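Local coordinates for protein branched-chain alpha-ketoacid decarboxylase (Lactococcus lactis, PDB 2VBF) that probably decarboxylates branched-chain and aromatic alpha-keto acids to aldehydes, using thiamine diphosphate and a magnesium ion as cofactors, at residues 390-395 with 412-417; 395-400 with 417-422; 445-450 with 534-539. All blocks are in the same frame, centred on the assembly; numbering follows the deposited sequence.

Interaction 1. Residues 390-395 with 412-417; sequences TQSNET and LKSNSR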
ATOM      1  N   THR A 390     -18.886 -18.219 -20.840  1.00 27.47           N
ATOM      2  CA  THR A 390     -17.447 -18.027 -21.004  1.00 26.40           C
ATOM      3  C   THR A 390     -17.009 -18.854 -22.212  1.00 25.78           C
ATOM      4  O   THR A 390     -17.547 -19.940 -22.462  1.00 26.76           O
ATOM      5  CB  THR A 390     -16.645 -18.385 -19.720  1.00 27.20           C
ATOM      6  OG1 THR A 390     -16.861 -17.373 -18.727  1.00 28.83           O
ATOM      7  CG2 THR A 390     -15.160 -18.445 -19.993  1.00 27.18           C
ATOM      8  N   GLN A 391     -16.073 -18.297 -22.979  1.00 24.19           N
ATOM      9  CA  GLN A 391     -15.591 -18.895 -24.220  1.00 22.96           C
ATOM     10  C   GLN A 391     -14.174 -19.456 -24.075  1.00 22.04           C
ATOM     11  O   GLN A 391     -13.508 -19.273 -23.052  1.00 19.98           O
ATOM     12  CB  GLN A 391     -15.596 -17.829 -25.329  1.00 23.44           C
ATOM     13  CG  GLN A 391     -16.979 -17.262 -25.632  1.00 25.46           C
ATOM     14  CD  GLN A 391     -16.959 -16.068 -26.580  1.00 25.56           C
ATOM     15  OE1 GLN A 391     -15.913 -15.673 -27.099  1.00 27.35           O
ATOM     16  NE2 GLN A 391     -18.136 -15.492 -26.816  1.00 28.37           N
ATOM     17  N   SER A 392     -13.724 -20.152 -25.112  1.00 19.27           N
ATOM     18  CA  SER A 392     -12.324 -20.558 -25.217  0.50 19.43           C
ATOM     19  C   SER A 392     -11.405 -19.335 -25.334  1.00 18.13           C
ATOM     20  O   SER A 392     -11.848 -18.241 -25.718  1.00 18.32           O
ATOM     21  CB  SER A 392     -12.132 -21.454 -26.440  0.50 19.54           C
ATOM     22  OG  SER A 392     -12.485 -20.758 -27.622  0.50 19.38           O
ATOM     23  N   ASN A 393     -10.125 -19.529 -25.015  1.00 17.68           N
ATOM     24  CA  ASN A 393      -9.106 -18.476 -25.057  1.00 18.43           C
ATOM     25  C   ASN A 393      -9.494 -17.226 -24.253  1.00 18.03           C
ATOM     26  O   ASN A 393      -9.302 -16.098 -24.706  1.00 18.33           O
ATOM     27  CB  ASN A 393      -8.761 -18.095 -26.511  1.00 20.30           C
ATOM     28  CG  ASN A 393      -7.428 -17.307 -26.637  1.00 21.32           C
ATOM     29  OD1 ASN A 393      -6.472 -17.504 -25.866  1.00 24.36           O
ATOM     30  ND2 ASN A 393      -7.367 -16.427 -27.630  1.00 26.15           N
ATOM     31  N   GLU A 394     -10.062 -17.437 -23.075  1.00 15.79           N
ATOM     32  CA  GLU A 394     -10.323 -16.343 -22.124  1.00 16.56           C
ATOM     33  C   GLU A 394      -9.573 -16.575 -20.831  1.00 15.19           C
ATOM     34  O   GLU A 394      -9.184 -17.700 -20.528  1.00 14.22           O
ATOM     35  CB  GLU A 394     -11.809 -16.249 -21.786  1.00 17.35           C
ATOM     36  CG  GLU A 394     -12.677 -15.803 -22.929  1.00 19.99           C
ATOM     37  CD  GLU A 394     -14.143 -15.688 -22.542  1.00 19.45           C
ATOM     38  OE1 GLU A 394     -14.618 -16.427 -21.650  1.00 24.54           O
ATOM     39  OE2 GLU A 394     -14.828 -14.871 -23.145  1.00 24.88           O
ATOM     40  N   THR A 395      -9.382 -15.496 -20.077  1.00 14.62           N
ATOM     41  CA  THR A 395      -8.810 -15.575 -18.739  1.00 14.71           C
ATOM     42  C   THR A 395      -9.848 -15.019 -17.764  1.00 14.64           C
ATOM     43  O   THR A 395     -10.298 -13.871 -17.925  1.00 14.89           O
ATOM     44  CB  THR A 395      -7.461 -14.819 -18.634  1.00 14.69           C
ATOM     45  OG1 THR A 395      -6.513 -15.393 -19.547  1.00 14.83           O
ATOM     46  CG2 THR A 395      -6.891 -14.918 -17.213  1.00 14.06           C
ATOM     47  N   LEU A 412     -13.726 -24.349 -17.142  1.00 16.00           N
ATOM     48  CA  LEU A 412     -13.214 -23.480 -18.171  1.00 19.02           C
ATOM     49  C   LEU A 412     -13.184 -24.241 -19.481  1.00 20.60           C
ATOM     50  O   LEU A 412     -13.048 -25.475 -19.506  1.00 20.64           O
ATOM     51  CB  LEU A 412     -11.801 -23.006 -17.836  1.00 18.81           C
ATOM     52  CG  LEU A 412     -11.664 -22.234 -16.518  1.00 18.22           C
ATOM     53  CD1 LEU A 412     -10.194 -22.003 -16.192  1.00 18.93           C
ATOM     54  CD2 LEU A 412     -12.432 -20.925 -16.579  1.00 19.07           C
ATOM     55  N   LYS A 413     -13.291 -23.481 -20.562  1.00 22.24           N
ATOM     56  CA  LYS A 413     -13.207 -24.033 -21.902  1.00 22.67           C
ATOM     57  C   LYS A 413     -11.767 -24.134 -22.360  1.00 22.37           C
ATOM     58  O   LYS A 413     -10.822 -23.767 -21.645  1.00 21.73           O
ATOM     59  CB  LYS A 413     -14.070 -23.199 -22.853  1.00 23.46           C
ATOM     60  CG  LYS A 413     -15.517 -23.184 -22.381  1.00 24.39           C
ATOM     61  CD  LYS A 413     -16.503 -22.769 -23.430  1.00 25.70           C
ATOM     62  CE  LYS A 413     -17.936 -23.012 -22.952  1.00 26.10           C
ATOM     63  NZ  LYS A 413     -18.232 -22.436 -21.601  1.00 25.58           N
ATOM     64  N   SER A 414     -11.583 -24.663 -23.560  1.00 21.93           N
ATOM     65  CA  SER A 414     -10.253 -24.904 -24.076  1.00 21.74           C
ATOM     66  C   SER A 414      -9.395 -23.631 -24.120  1.00 20.96           C
ATOM     67  O   SER A 414      -9.893 -22.554 -24.462  1.00 20.68           O
ATOM     68  CB  SER A 414     -10.373 -25.494 -25.476  1.00 22.88           C
ATOM     69  OG  SER A 414     -11.067 -24.592 -26.309  1.00 23.80           O
ATOM     70  N   ASN A 415      -8.115 -23.780 -23.775  1.00 19.29           N
ATOM     71  CA  ASN A 415      -7.122 -22.698 -23.750  1.00 20.56           C
ATOM     72  C   ASN A 415      -7.514 -21.499 -22.877  1.00 20.31           C
ATOM     73  O   ASN A 415      -7.021 -20.382 -23.063  1.00 21.21           O
ATOM     74  CB  ASN A 415      -6.791 -22.232 -25.173  1.00 22.33           C
ATOM     75  CG  ASN A 415      -5.532 -21.397 -25.232  1.00 22.96           C
ATOM     76  OD1 ASN A 415      -4.499 -21.752 -24.669  1.00 27.62           O
ATOM     77  ND2 ASN A 415      -5.618 -20.258 -25.903  1.00 30.67           N
ATOM     78  N   SER A 416      -8.380 -21.744 -21.908  1.00 18.58           N
ATOM     79  CA  SER A 416      -8.776 -20.705 -20.977  1.00 18.24           C
ATOM     80  C   SER A 416      -8.014 -20.828 -19.665  1.00 18.84           C
ATOM     81  O   SER A 416      -7.589 -21.924 -19.260  1.00 16.81           O
ATOM     82  CB  SER A 416     -10.283 -20.735 -20.757  1.00 18.68           C
ATOM     83  OG  SER A 416     -10.948 -20.243 -21.910  1.00 17.50           O
ATOM     84  N   ARG A 417      -7.847 -19.686 -19.003  1.00 17.14           N
ATOM     85  CA  ARG A 417      -7.074 -19.619 -17.780  1.00 17.18           C
ATOM     86  C   ARG A 417      -7.849 -18.933 -16.664  1.00 15.40           C
ATOM     87  O   ARG A 417      -8.904 -18.350 -16.896  1.00 12.54           O
ATOM     88  CB  ARG A 417      -5.769 -18.918 -18.062  1.00 18.85           C
ATOM     89  CG  ARG A 417      -4.954 -19.717 -19.049  1.00 20.87           C
ATOM     90  CD  ARG A 417      -3.537 -19.272 -19.092  1.00 23.98           C
ATOM     91  NE  ARG A 417      -3.351 -18.032 -19.845  1.00 26.52           N
ATOM     92  CZ  ARG A 417      -3.395 -17.929 -21.176  1.00 28.21           C
ATOM     93  NH1 ARG A 417      -3.676 -18.988 -21.930  1.00 29.29           N
ATOM     94  NH2 ARG A 417      -3.180 -16.750 -21.756  1.00 26.53           N
TER
HETATM   95  O   HOH W   1      -6.339 -17.823 -23.074  1.00 21.55           O
HETATM   96  O   HOH W   2      -3.775 -14.856 -19.743  1.00 19.51           O
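Residues 390-395 and 412-417 lead side by side into two neighbouring strands of the parallel sheet of the C-terminal thiamine-diphosphate-binding domain, and the pairing of Thr395 with Arg417 is the first parallel bridge between them. Arg417 N donates to Glu394 O at 2.8 Å. Ahead of it, Asn393 N reaches Ser414 O, in the type II turn Lys413-Ser416, at 3.1 Å. Ser416 is the polar link between the two segments: with chi1 at -73° its hydroxyl sits beside its own backbone N, where OG accepts a nearly straight bond from Glu394 N (3.2 Å, 169° at the hydrogen) and donates a weak one to Gln391 O. Ser392 places its CB against Ser414 O and OG. At the far end Lys413 runs alongside residues 390-392 and, bent at its last torsion, donates from NZ to Thr390 O at 2.7 Å; NZ also makes a weak bond to Ser388 O, so the ammonium lies at the C-terminal end of helix 379-389, where its charge would probably be welcome. Asn393 and Asn415 point the same way, their amide planes 19° apart; water 1 joins them by donating to Asn393 OD1 and Asn415 O. The guanidinium of Arg417 has its charge partner in Asp441, and Asn415 OD1 lies at its edge, in plane. Thr395 OG1, itself bonded to Ser444 OG, meets water 2 at 2.8 Å, and the same water accepts from Arg417 NH2 at 2.8 Å.

Interaction 2. Residues 395-400 with 417-422; sequences TIVAEQ and RFIGQP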
ATOM      1  N   THR A 395      -9.382 -15.496 -20.077  1.00 14.62           N
ATOM      2  CA  THR A 395      -8.810 -15.575 -18.739  1.00 14.71           C
ATOM      3  C   THR A 395      -9.848 -15.019 -17.764  1.00 14.64           C
ATOM      4  O   THR A 395     -10.298 -13.871 -17.925  1.00 14.89           O
ATOM      5  CB  THR A 395      -7.461 -14.819 -18.634  1.00 14.69           C
ATOM      6  OG1 THR A 395      -6.513 -15.393 -19.547  1.00 14.83           O
ATOM      7  CG2 THR A 395      -6.891 -14.918 -17.213  1.00 14.06           C
ATOM      8  N   ILE A 396     -10.249 -15.848 -16.799  1.00 13.20           N
ATOM      9  CA  ILE A 396     -11.170 -15.439 -15.731  1.00 13.90           C
ATOM     10  C   ILE A 396     -10.348 -15.035 -14.515  1.00 13.68           C
ATOM     11  O   ILE A 396      -9.503 -15.798 -14.049  1.00 13.01           O
ATOM     12  CB  ILE A 396     -12.168 -16.554 -15.353  1.00 15.07           C
ATOM     13  CG1 ILE A 396     -13.191 -16.769 -16.486  1.00 17.16           C
ATOM     14  CG2 ILE A 396     -12.896 -16.202 -14.054  1.00 12.96           C
ATOM     15  CD1 ILE A 396     -14.349 -17.717 -16.125  1.00 20.06           C
ATOM     16  N   VAL A 397     -10.590 -13.831 -14.014  1.00 12.95           N
ATOM     17  CA  VAL A 397      -9.888 -13.335 -12.825  1.00 12.80           C
ATOM     18  C   VAL A 397     -10.952 -13.083 -11.762  1.00 12.69           C
ATOM     19  O   VAL A 397     -11.955 -12.411 -12.033  1.00 12.13           O
ATOM     20  CB  VAL A 397      -9.083 -12.049 -13.130  1.00 12.65           C
ATOM     21  CG1 VAL A 397      -8.213 -11.655 -11.930  1.00 11.94           C
ATOM     22  CG2 VAL A 397      -8.243 -12.186 -14.402  1.00 13.18           C
ATOM     23  N   ALA A 398     -10.765 -13.646 -10.570  1.00 11.59           N
ATOM     24  CA  ALA A 398     -11.811 -13.600  -9.535  1.00 11.36           C
ATOM     25  C   ALA A 398     -11.280 -13.237  -8.148  1.00 10.87           C
ATOM     26  O   ALA A 398     -10.404 -13.906  -7.605  1.00 10.31           O
ATOM     27  CB  ALA A 398     -12.576 -14.900  -9.484  1.00 11.20           C
ATOM     28  N   GLU A 399     -11.858 -12.184  -7.581  1.00 10.46           N
ATOM     29  CA  GLU A 399     -11.398 -11.628  -6.312  1.00 11.05           C
ATOM     30  C   GLU A 399     -11.928 -12.425  -5.117  1.00 12.26           C
ATOM     31  O   GLU A 399     -13.022 -12.993  -5.164  1.00 13.09           O
ATOM     32  CB  GLU A 399     -11.863 -10.176  -6.201  1.00 10.17           C
ATOM     33  CG  GLU A 399     -11.331  -9.402  -4.982  1.00 10.75           C
ATOM     34  CD  GLU A 399      -9.826  -9.426  -4.932  1.00 10.49           C
ATOM     35  OE1 GLU A 399      -9.204  -8.541  -5.544  1.00 13.01           O
ATOM     36  OE2 GLU A 399      -9.275 -10.346  -4.295  1.00 12.18           O
ATOM     37  N   GLN A 400     -11.142 -12.455  -4.045  1.00 10.83           N
ATOM     38  CA  GLN A 400     -11.592 -12.999  -2.758  1.00 11.57           C
ATOM     39  C   GLN A 400     -12.930 -12.352  -2.372  1.00 11.69           C
ATOM     40  O   GLN A 400     -13.097 -11.138  -2.485  1.00 12.10           O
ATOM     41  CB  GLN A 400     -10.530 -12.770  -1.672  1.00 12.72           C
ATOM     42  CG  GLN A 400      -9.211 -13.517  -1.929  1.00 12.79           C
ATOM     43  CD  GLN A 400      -9.422 -15.010  -2.108  1.00 14.04           C
ATOM     44  OE1 GLN A 400      -9.782 -15.720  -1.162  1.00 16.07           O
ATOM     45  NE2 GLN A 400      -9.203 -15.501  -3.328  1.00 12.24           N
ATOM     46  N   ARG A 417      -7.847 -19.686 -19.003  1.00 17.14           N
ATOM     47  CA  ARG A 417      -7.074 -19.619 -17.780  1.00 17.18           C
ATOM     48  C   ARG A 417      -7.849 -18.933 -16.664  1.00 15.40           C
ATOM     49  O   ARG A 417      -8.904 -18.350 -16.896  1.00 12.54           O
ATOM     50  CB  ARG A 417      -5.769 -18.918 -18.062  1.00 18.85           C
ATOM     51  CG  ARG A 417      -4.954 -19.717 -19.049  1.00 20.87           C
ATOM     52  CD  ARG A 417      -3.537 -19.272 -19.092  1.00 23.98           C
ATOM     53  NE  ARG A 417      -3.351 -18.032 -19.845  1.00 26.52           N
ATOM     54  CZ  ARG A 417      -3.395 -17.929 -21.176  1.00 28.21           C
ATOM     55  NH1 ARG A 417      -3.676 -18.988 -21.930  1.00 29.29           N
ATOM     56  NH2 ARG A 417      -3.180 -16.750 -21.756  1.00 26.53           N
ATOM     57  N   PHE A 418      -7.300 -19.045 -15.462  1.00 13.69           N
ATOM     58  CA  PHE A 418      -7.899 -18.498 -14.253  1.00 13.44           C
ATOM     59  C   PHE A 418      -6.795 -17.831 -13.440  1.00 12.42           C
ATOM     60  O   PHE A 418      -5.667 -18.337 -13.359  1.00 12.00           O
ATOM     61  CB  PHE A 418      -8.536 -19.636 -13.466  1.00 13.40           C
ATOM     62  CG  PHE A 418      -9.369 -19.197 -12.302  1.00 14.24           C
ATOM     63  CD1 PHE A 418     -10.735 -19.002 -12.447  1.00 16.02           C
ATOM     64  CD2 PHE A 418      -8.795 -19.012 -11.044  1.00 14.52           C
ATOM     65  CE1 PHE A 418     -11.521 -18.620 -11.354  1.00 15.06           C
ATOM     66  CE2 PHE A 418      -9.572 -18.632  -9.962  1.00 15.43           C
ATOM     67  CZ  PHE A 418     -10.938 -18.435 -10.120  1.00 13.79           C
ATOM     68  N   ILE A 419      -7.128 -16.691 -12.844  1.00 10.83           N
ATOM     69  CA  ILE A 419      -6.283 -16.049 -11.863  1.00 11.32           C
ATOM     70  C   ILE A 419      -7.116 -15.791 -10.594  1.00 10.58           C
ATOM     71  O   ILE A 419      -8.149 -15.119 -10.630  1.00 11.52           O
ATOM     72  CB  ILE A 419      -5.672 -14.754 -12.377  1.00 10.92           C
ATOM     73  CG1 ILE A 419      -4.677 -15.049 -13.501  1.00 12.42           C
ATOM     74  CG2 ILE A 419      -5.008 -14.001 -11.198  1.00 11.76           C
ATOM     75  CD1 ILE A 419      -4.048 -13.793 -14.135  1.00 11.88           C
ATOM     76  N   GLY A 420      -6.670 -16.399  -9.504  1.00 12.27           N
ATOM     77  CA  GLY A 420      -7.197 -16.172  -8.165  1.00 11.82           C
ATOM     78  C   GLY A 420      -6.032 -16.294  -7.188  1.00 12.31           C
ATOM     79  O   GLY A 420      -5.004 -16.894  -7.501  1.00  9.90           O
ATOM     80  N   GLN A 421      -6.196 -15.725  -6.000  1.00 10.33           N
ATOM     81  CA  GLN A 421      -5.095 -15.595  -5.042  1.00 10.83           C
ATOM     82  C   GLN A 421      -5.538 -16.133  -3.678  1.00 10.34           C
ATOM     83  O   GLN A 421      -5.596 -15.393  -2.706  1.00 10.35           O
ATOM     84  CB  GLN A 421      -4.688 -14.124  -4.955  1.00 11.51           C
ATOM     85  CG  GLN A 421      -3.334 -13.850  -4.328  1.00 10.22           C
ATOM     86  CD  GLN A 421      -3.130 -12.387  -3.998  1.00 12.47           C
ATOM     87  OE1 GLN A 421      -4.048 -11.712  -3.507  1.00 13.31           O
ATOM     88  NE2 GLN A 421      -1.930 -11.880  -4.260  1.00 11.49           N
ATOM     89  N   PRO A 422      -5.855 -17.434  -3.600  1.00 11.42           N
ATOM     90  CA  PRO A 422      -6.445 -17.968  -2.358  1.00 10.86           C
ATOM     91  C   PRO A 422      -5.526 -18.102  -1.148  1.00 11.65           C
ATOM     92  O   PRO A 422      -6.026 -18.166  -0.018  1.00 11.99           O
ATOM     93  CB  PRO A 422      -6.940 -19.353  -2.781  1.00 11.04           C
ATOM     94  CG  PRO A 422      -6.060 -19.735  -3.925  1.00 10.74           C
ATOM     95  CD  PRO A 422      -5.744 -18.470  -4.641  1.00 11.97           C
TER
HETATM   96  O   HOH W   2      -3.775 -14.856 -19.743  1.00 19.51           O
HETATM   97  O   HOH W   3      -8.323 -13.905  -5.639  1.00 12.80           O
HETATM   98  O   HOH W   4      -6.945 -11.646  -4.498  1.00 12.47           O
HETATM   99  O   HOH W   5      -8.460 -17.177   0.811  1.00 20.17           O
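Ile396 O is approached by two groups of the neighbouring strand: Ile419 N donates to it at 2.8 Å, and Phe418 CA makes a CA-H...O contact at 3.1 Å. Ile396 N donates to Arg417 O at 2.8 Å, and Ala398 N to Ile419 O at 3.0 Å. These bonds join the two strands of a beta-alpha-beta unit whose connecting helix, 402-407, packs on the sheet face carrying Phe418. With CG anti to the backbone N (chi1 -171°), the Phe418 ring is carried obliquely across Ile396, CE1 3.9 Å from Ile396 CG2 and CZ 3.9 Å from Ala398 CB, while Phe404 and Ala407 touch it from the helix. On the other face Val397 and Ile419 lie side by side, Val397 CG1 4.0 Å from Ile419 CB, beneath helix 430-440. Beyond the strands water bridges the segments: water 3 donates to Ala398 O and accepts from Gln400 NE2 and Gln421 N. Gln400, folded back at chi2, its side chain about 5 Å from the bound thiamine diphosphate at nearest atoms, also takes water 5, shared with Pro422 O, on OE1. An alanine here would remove the amide and is likely to leave waters 3 and 5 less firmly held between the segments.

Interaction 3. Residues 445-450 with 534-539; sequences RHLLFI and EAQADV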
ATOM      1  N   ARG A 445      -8.927 -12.822 -23.928  1.00 16.75           N
ATOM      2  CA  ARG A 445      -9.889 -11.853 -23.385  1.00 15.56           C
ATOM      3  C   ARG A 445     -10.058 -12.107 -21.895  1.00 13.65           C
ATOM      4  O   ARG A 445     -10.473 -13.185 -21.492  1.00 13.38           O
ATOM      5  CB  ARG A 445     -11.260 -11.941 -24.074  1.00 18.03           C
ATOM      6  CG  ARG A 445     -12.235 -10.772 -23.757  1.00 18.55           C
ATOM      7  CD  ARG A 445     -12.125  -9.692 -24.805  1.00 19.56           C
ATOM      8  NE  ARG A 445     -12.780  -8.421 -24.479  1.00 17.26           N
ATOM      9  CZ  ARG A 445     -13.944  -8.001 -24.977  1.00 18.96           C
ATOM     10  NH1 ARG A 445     -14.665  -8.774 -25.787  1.00 16.62           N
ATOM     11  NH2 ARG A 445     -14.407  -6.800 -24.650  1.00 17.66           N
ATOM     12  N   HIS A 446      -9.767 -11.084 -21.101  1.00 14.00           N
ATOM     13  CA  HIS A 446      -9.907 -11.157 -19.658  1.00 14.00           C
ATOM     14  C   HIS A 446     -11.283 -10.727 -19.179  1.00 13.95           C
ATOM     15  O   HIS A 446     -11.789  -9.657 -19.565  1.00 15.00           O
ATOM     16  CB  HIS A 446      -8.817 -10.340 -18.974  1.00 13.87           C
ATOM     17  CG  HIS A 446      -7.478 -11.003 -19.010  1.00 13.87           C
ATOM     18  ND1 HIS A 446      -6.891 -11.419 -20.192  1.00 13.21           N
ATOM     19  CD2 HIS A 446      -6.611 -11.329 -18.021  1.00 13.92           C
ATOM     20  CE1 HIS A 446      -5.716 -11.968 -19.922  1.00 13.02           C
ATOM     21  NE2 HIS A 446      -5.531 -11.940 -18.611  1.00 13.61           N
ATOM     22  N   LEU A 447     -11.860 -11.580 -18.343  1.00 13.68           N
ATOM     23  CA  LEU A 447     -13.103 -11.334 -17.647  1.00 13.36           C
ATOM     24  C   LEU A 447     -12.785 -11.247 -16.155  1.00 13.09           C
ATOM     25  O   LEU A 447     -12.312 -12.219 -15.564  1.00 13.17           O
ATOM     26  CB  LEU A 447     -14.086 -12.476 -17.904  1.00 15.27           C
ATOM     27  CG  LEU A 447     -14.820 -12.459 -19.257  1.00 14.64           C
ATOM     28  CD1 LEU A 447     -13.879 -12.669 -20.438  1.00 17.93           C
ATOM     29  CD2 LEU A 447     -15.905 -13.504 -19.247  1.00 17.19           C
ATOM     30  N   LEU A 448     -13.012 -10.065 -15.574  1.00 12.22           N
ATOM     31  CA  LEU A 448     -12.784  -9.803 -14.146  1.00 12.40           C
ATOM     32  C   LEU A 448     -14.079  -9.795 -13.353  1.00 12.08           C
ATOM     33  O   LEU A 448     -15.024  -9.110 -13.722  1.00 13.51           O
ATOM     34  CB  LEU A 448     -12.106  -8.445 -13.960  1.00 12.17           C
ATOM     35  CG  LEU A 448     -11.911  -7.945 -12.523  1.00 10.84           C
ATOM     36  CD1 LEU A 448     -10.975  -8.892 -11.750  1.00 12.19           C
ATOM     37  CD2 LEU A 448     -11.396  -6.524 -12.507  1.00 12.99           C
ATOM     38  N   PHE A 449     -14.077 -10.530 -12.247  1.00 11.82           N
ATOM     39  CA  PHE A 449     -15.140 -10.489 -11.272  1.00 12.36           C
ATOM     40  C   PHE A 449     -14.543 -10.008  -9.961  1.00 12.82           C
ATOM     41  O   PHE A 449     -13.741 -10.715  -9.337  1.00 12.60           O
ATOM     42  CB  PHE A 449     -15.768 -11.865 -11.116  1.00 12.73           C
ATOM     43  CG  PHE A 449     -16.380 -12.378 -12.399  1.00 12.07           C
ATOM     44  CD1 PHE A 449     -17.688 -12.060 -12.730  1.00 14.49           C
ATOM     45  CD2 PHE A 449     -15.627 -13.117 -13.291  1.00 13.84           C
ATOM     46  CE1 PHE A 449     -18.244 -12.500 -13.921  1.00 13.68           C
ATOM     47  CE2 PHE A 449     -16.182 -13.562 -14.483  1.00 13.54           C
ATOM     48  CZ  PHE A 449     -17.491 -13.249 -14.794  1.00 13.67           C
ATOM     49  N   ILE A 450     -14.929  -8.798  -9.573  1.00 13.41           N
ATOM     50  CA  ILE A 450     -14.425  -8.153  -8.366  1.00 12.07           C
ATOM     51  C   ILE A 450     -15.585  -7.551  -7.565  1.00 12.30           C
ATOM     52  O   ILE A 450     -16.530  -7.005  -8.138  1.00 11.56           O
ATOM     53  CB  ILE A 450     -13.347  -7.094  -8.709  1.00 12.20           C
ATOM     54  CG1 ILE A 450     -12.704  -6.542  -7.428  1.00 12.51           C
ATOM     55  CG2 ILE A 450     -13.913  -5.950  -9.574  1.00 10.78           C
ATOM     56  CD1 ILE A 450     -11.434  -5.727  -7.698  1.00 10.72           C
ATOM     57  N   GLU A 534     -23.120  -9.054 -25.633  1.00 23.63           N
ATOM     58  CA  GLU A 534     -22.748  -7.763 -26.211  1.00 23.57           C
ATOM     59  C   GLU A 534     -21.254  -7.528 -25.988  1.00 22.74           C
ATOM     60  O   GLU A 534     -20.511  -7.234 -26.932  1.00 22.87           O
ATOM     61  CB  GLU A 534     -23.595  -6.665 -25.544  1.00 24.61           C
ATOM     62  CG  GLU A 534     -23.378  -5.229 -26.011  1.00 25.25           C
ATOM     63  CD  GLU A 534     -24.113  -4.211 -25.128  1.00 27.09           C
ATOM     64  OE1 GLU A 534     -24.827  -4.632 -24.188  1.00 29.54           O
ATOM     65  OE2 GLU A 534     -23.970  -2.995 -25.369  1.00 29.49           O
ATOM     66  N   ALA A 535     -20.824  -7.677 -24.736  1.00 21.13           N
ATOM     67  CA  ALA A 535     -19.409  -7.496 -24.361  1.00 21.50           C
ATOM     68  C   ALA A 535     -18.496  -8.459 -25.121  1.00 20.95           C
ATOM     69  O   ALA A 535     -17.523  -8.028 -25.756  1.00 21.03           O
ATOM     70  CB  ALA A 535     -19.232  -7.676 -22.845  1.00 20.67           C
ATOM     71  N   GLN A 536     -18.824  -9.749 -25.084  1.00 21.03           N
ATOM     72  CA  GLN A 536     -18.026 -10.777 -25.770  1.00 22.20           C
ATOM     73  C   GLN A 536     -17.885 -10.545 -27.274  1.00 21.53           C
ATOM     74  O   GLN A 536     -16.827 -10.785 -27.854  1.00 21.91           O
ATOM     75  CB  GLN A 536     -18.636 -12.155 -25.540  1.00 22.30           C
ATOM     76  CG  GLN A 536     -18.494 -12.636 -24.124  1.00 23.31           C
ATOM     77  CD  GLN A 536     -17.119 -13.169 -23.834  1.00 25.15           C
ATOM     78  OE1 GLN A 536     -16.122 -12.709 -24.395  1.00 27.69           O
ATOM     79  NE2 GLN A 536     -17.051 -14.149 -22.945  1.00 25.90           N
ATOM     80  N   ALA A 537     -18.962 -10.084 -27.898  1.00 22.39           N
ATOM     81  CA  ALA A 537     -18.962  -9.782 -29.334  1.00 22.80           C
ATOM     82  C   ALA A 537     -18.052  -8.608 -29.679  1.00 23.36           C
ATOM     83  O   ALA A 537     -17.348  -8.635 -30.687  1.00 24.90           O
ATOM     84  CB  ALA A 537     -20.391  -9.494 -29.804  1.00 22.61           C
ATOM     85  N   ASP A 538     -18.057  -7.588 -28.826  1.00 21.32           N
ATOM     86  CA  ASP A 538     -17.351  -6.339 -29.081  1.00 20.66           C
ATOM     87  C   ASP A 538     -15.956  -6.404 -28.462  1.00 20.80           C
ATOM     88  O   ASP A 538     -15.741  -5.970 -27.332  1.00 21.77           O
ATOM     89  CB  ASP A 538     -18.176  -5.183 -28.503  1.00 21.26           C
ATOM     90  CG  ASP A 538     -17.537  -3.823 -28.695  1.00 20.56           C
ATOM     91  OD1 ASP A 538     -16.601  -3.658 -29.508  1.00 18.93           O
ATOM     92  OD2 ASP A 538     -17.992  -2.897 -27.999  1.00 21.22           O
ATOM     93  N   VAL A 539     -15.009  -6.943 -29.221  1.00 19.45           N
ATOM     94  CA  VAL A 539     -13.632  -7.143 -28.740  1.00 19.42           C
ATOM     95  C   VAL A 539     -12.777  -5.865 -28.701  1.00 19.40           C
ATOM     96  O   VAL A 539     -11.665  -5.878 -28.168  1.00 20.22           O
ATOM     97  CB  VAL A 539     -12.894  -8.217 -29.588  1.00 19.68           C
ATOM     98  CG1 VAL A 539     -13.661  -9.528 -29.578  1.00 19.97           C
ATOM     99  CG2 VAL A 539     -12.668  -7.714 -31.027  1.00 21.95           C
TER
HETATM  100  O   HOH W   6     -14.488 -11.759 -26.481  1.00 20.09           O
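The guanidinium of Arg445 has Val539 CA over one face, 3.5 Å above the plane and shifted toward the rim, while Gln536 O and water 6 lie in plane at its edge. Ala535 O, 22° out of that plane, accepts from NH1 at 3.0 Å. NH2 adds a weak bond to Asp538 O at 3.1 Å, and NE makes a hydrogen bond to Asn471 O. Water 6 accepts from NH1 at 3.1 Å and in turn donates to Gln536 O and to Gln536 OE1, so side chain and backbone of one glutamine share it. These carbonyls of residues 535, 536 and 538 lie at the C-terminal end of helix 525-537, where a positive group would probably interact favourably with the helix dipole. That helix packs against the parallel sheet, Ala535 and Gln536 resting on Ile473, and Arg445 opens strand 445-451 in it. The arginine chain leaves its strand with CG anti to the backbone N (chi1 -168°) and then turns at chi2, which carries its end to the helix. The carboxylate of Asp538 plays no part in gripping it and goes instead to Arg541 and Tyr543. Further along the strand Leu447 crosses Gln536 at about a right angle, Leu447 CD2 3.9 Å from Gln536 NE2; that NE2 lies so close to Glu394 OE2 that a bond between them is probable but its geometry is doubtful.

From the N-terminal side, the chain leaves helix 379-389 through 390-395 and runs on as strand 394-398; it then passes through helix 402-407 and returns by 412-417 into edge strand 417-419. Interactions 1 and 2 close this same short loop, their segments alternating along the chain so that the two contacts cross, sharing Thr395, Arg417 and water 2. Interaction 3 opens only afterwards, at strand 445-451, and closes a much longer loop, holding strands 473-478 and 517-522, at the end of helix 525-537. Backbone bonding of Thr395 and Val397 with Leu447 joins the strands of all three contacts in one sheet, while helix 525-537 packs on it. Glu394 and Gln536 probably bond, linking interactions 1 and 3.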